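Local coordinates for alpha-fucosidase GH29 (Fusarium graminearum, PDB 4PSR), which hydrolyses alpha-L-fucosides as a family 29 glycoside hydrolase, probably releasing alpha-1,6-linked fucose from the core of glycoprotein glycans, at residues Ser309-Thr314 and Leu340-Pro345. Sequence-based numbering, arbitrary orientation.
Sequences SSWSYT and LLNISP. With FUL (beta-L-fucopyranose), chain M.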
loop_
_atom_site.group_PDB
_atom_site.type_symbol
_atom_site.label_atom_id
_atom_site.label_comp_id
_atom_site.label_asym_id
_atom_site.label_seq_id
_atom_site.Cartn_x
_atom_site.Cartn_y
_atom_site.Cartn_z
ATOM N N SER A 309 17.059 -5.435 2.332
ATOM C CA SER A 309 17.381 -6.756 1.850
ATOM C C SER A 309 16.019 -7.398 1.379
ATOM O O SER A 309 15.438 -6.908 0.432
ATOM C CB SER A 309 18.194 -7.480 2.947
ATOM O OG SER A 309 19.402 -6.727 3.296
ATOM N N SER A 310 15.572 -8.477 2.023
ATOM C CA SER A 310 14.265 -9.178 2.012
ATOM C C SER A 310 13.096 -8.676 2.900
ATOM O O SER A 310 13.286 -7.724 3.643
ATOM C CB SER A 310 14.643 -10.632 2.321
ATOM O OG SER A 310 14.008 -11.216 3.416
ATOM N N TRP A 311 11.909 -9.273 2.797
ATOM C CA TRP A 311 10.748 -8.924 3.651
ATOM C C TRP A 311 10.873 -9.562 5.047
ATOM O O TRP A 311 10.268 -9.091 6.014
ATOM C CB TRP A 311 9.396 -9.312 3.002
ATOM C CG TRP A 311 9.172 -8.640 1.689
ATOM C CD1 TRP A 311 9.669 -9.039 0.488
ATOM C CD2 TRP A 311 8.404 -7.449 1.431
ATOM N NE1 TRP A 311 9.274 -8.185 -0.494
ATOM C CE2 TRP A 311 8.495 -7.195 0.055
ATOM C CE3 TRP A 311 7.643 -6.582 2.229
ATOM C CZ2 TRP A 311 7.868 -6.108 -0.547
ATOM C CZ3 TRP A 311 7.005 -5.509 1.631
ATOM C CH2 TRP A 311 7.134 -5.272 0.260
ATOM N N SER A 312 11.655 -10.627 5.158
ATOM C CA SER A 312 11.811 -11.366 6.413
ATOM C C SER A 312 13.266 -11.244 6.902
ATOM O O SER A 312 14.185 -11.061 6.124
ATOM C CB SER A 312 11.414 -12.811 6.152
ATOM O OG SER A 312 11.626 -13.655 7.266
ATOM N N TYR A 313 13.466 -11.286 8.218
ATOM C CA TYR A 313 14.780 -11.103 8.801
ATOM C C TYR A 313 15.783 -12.115 8.290
ATOM O O TYR A 313 15.518 -13.300 8.285
ATOM C CB TYR A 313 14.701 -11.197 10.345
ATOM C CG TYR A 313 16.050 -10.985 10.972
ATOM C CD1 TYR A 313 16.507 -9.696 11.227
ATOM C CD2 TYR A 313 16.887 -12.050 11.289
ATOM C CE1 TYR A 313 17.768 -9.471 11.749
ATOM C CE2 TYR A 313 18.150 -11.814 11.820
ATOM C CZ TYR A 313 18.554 -10.510 12.041
ATOM O OH TYR A 313 19.805 -10.243 12.569
ATOM N N THR A 314 16.962 -11.618 7.926
ATOM C CA THR A 314 18.085 -12.486 7.583
ATOM C C THR A 314 19.332 -11.970 8.292
ATOM O O THR A 314 19.480 -10.771 8.550
ATOM C CB THR A 314 18.312 -12.513 6.047
ATOM O OG1 THR A 314 18.607 -11.193 5.563
ATOM C CG2 THR A 314 17.087 -13.042 5.314
ATOM N N LEU A 340 1.528 0.590 3.262
ATOM C CA LEU A 340 1.595 -0.461 4.281
ATOM C C LEU A 340 3.049 -0.878 4.413
ATOM O O LEU A 340 3.645 -1.463 3.482
ATOM C CB LEU A 340 0.719 -1.661 3.859
ATOM C CG LEU A 340 0.810 -2.916 4.733
ATOM C CD1 LEU A 340 0.484 -2.623 6.197
ATOM C CD2 LEU A 340 -0.095 -4.032 4.157
ATOM N N LEU A 341 3.646 -0.547 5.567
ATOM C CA LEU A 341 5.058 -0.786 5.832
ATOM C C LEU A 341 5.320 -2.106 6.518
ATOM O O LEU A 341 4.760 -2.419 7.576
ATOM C CB LEU A 341 5.626 0.356 6.684
ATOM C CG LEU A 341 7.093 0.256 7.078
ATOM C CD1 LEU A 341 8.024 0.311 5.875
ATOM C CD2 LEU A 341 7.427 1.345 8.094
ATOM N N ASN A 342 6.220 -2.885 5.925
ATOM C CA ASN A 342 6.621 -4.174 6.484
ATOM C C ASN A 342 7.813 -4.068 7.412
ATOM O O ASN A 342 8.801 -3.378 7.073
ATOM C CB ASN A 342 6.941 -5.182 5.370
ATOM C CG ASN A 342 7.503 -6.456 5.899
ATOM O OD1 ASN A 342 6.768 -7.283 6.407
ATOM N ND2 ASN A 342 8.804 -6.628 5.788
ATOM N N ILE A 343 7.718 -4.738 8.567
ATOM C CA ILE A 343 8.835 -4.903 9.504
ATOM C C ILE A 343 9.175 -6.381 9.616
ATOM O O ILE A 343 8.382 -7.257 9.199
ATOM C CB ILE A 343 8.528 -4.238 10.893
ATOM C CG1 ILE A 343 7.399 -4.969 11.605
ATOM C CG2 ILE A 343 8.202 -2.760 10.663
ATOM C CD1 ILE A 343 7.058 -4.388 13.013
ATOM N N SER A 344 10.351 -6.656 10.180
ATOM C CA SER A 344 10.983 -7.976 10.045
ATOM C C SER A 344 11.575 -8.486 11.356
ATOM O O SER A 344 12.792 -8.386 11.563
ATOM C CB SER A 344 12.093 -7.906 9.000
ATOM O OG SER A 344 11.637 -7.360 7.767
ATOM N N PRO A 345 10.728 -9.043 12.230
ATOM C CA PRO A 345 11.259 -9.629 13.470
ATOM C C PRO A 345 12.169 -10.828 13.183
ATOM O O PRO A 345 11.968 -11.566 12.208
ATOM C CB PRO A 345 9.994 -10.071 14.221
ATOM C CG PRO A 345 8.847 -9.313 13.570
ATOM C CD PRO A 345 9.266 -9.144 12.130
HETATM C C1 FUL M . 5.397 -10.767 -3.048
HETATM C C2 FUL M . 5.803 -12.022 -2.302
HETATM O O2 FUL M . 6.247 -13.063 -3.186
HETATM C C3 FUL M . 6.910 -11.609 -1.368
HETATM O O3 FUL M . 7.390 -12.752 -0.695
HETATM C C4 FUL M . 6.339 -10.596 -0.410
HETATM O O4 FUL M . 5.333 -11.215 0.388
HETATM C C5 FUL M . 5.768 -9.424 -1.197
HETATM C C6 FUL M . 5.100 -8.390 -0.316
HETATM O O5 FUL M . 4.811 -9.836 -2.169
HETATM O O1 FUL M . 4.421 -11.111 -3.998
HETATM O O HOH W 1 11.051 -11.151 9.699
#
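The backbone carbonyl of Trp311 takes two donors from segment 340-345, and their geometries differ. Asn342 ND2 lies 2.9 Å from Trp311 O, in the carbonyl plane and on a lone pair, with an N-H...O angle of 156°. Ser344 OG donates to Trp311 O at 2.8 Å, but stands well above the carbonyl plane, off the lone pairs. Two donors arriving from such different directions should fix the orientation of this peptide group.

The same asparagine also meets the indole: its CB sits 3.5 Å from Trp311 CE3, at the ring edge and near its plane, while amide and ring planes are 61° apart. With Asn342 CG anti to the backbone N (chi1 173°), the side chain reaches across to the loop, and OD1 is held by His34 ND1. One face of the indole carries the fucose, whose methyl carbon C6 comes within 3.6 Å of Trp311 CZ2, a nonpolar contact offset toward the rim of the ring. Further along, the CB of Tyr313 touches Pro345 O at 3.3 Å, and a water bridges Tyr313 N to that same carbonyl oxygen.

In the second shell, Ser310 OG donates to Ser312 O (2.7 Å), bracing the loop from within, and Glu46 OE1 accepts from Trp311 N. Both His34 and Glu46 also hydrogen-bond the fucose, so the residues holding Asn342 and the Trp311 backbone are themselves sugar ligands. Topologically, the loop after strand 300-305 meets the C-terminal end of strand 337-343, the seventh and eighth strands of the closed parallel barrel; this places the contact in the wall of a sugar site at the C-terminal mouth of a TIM barrel, as in other GH29 fucosidases.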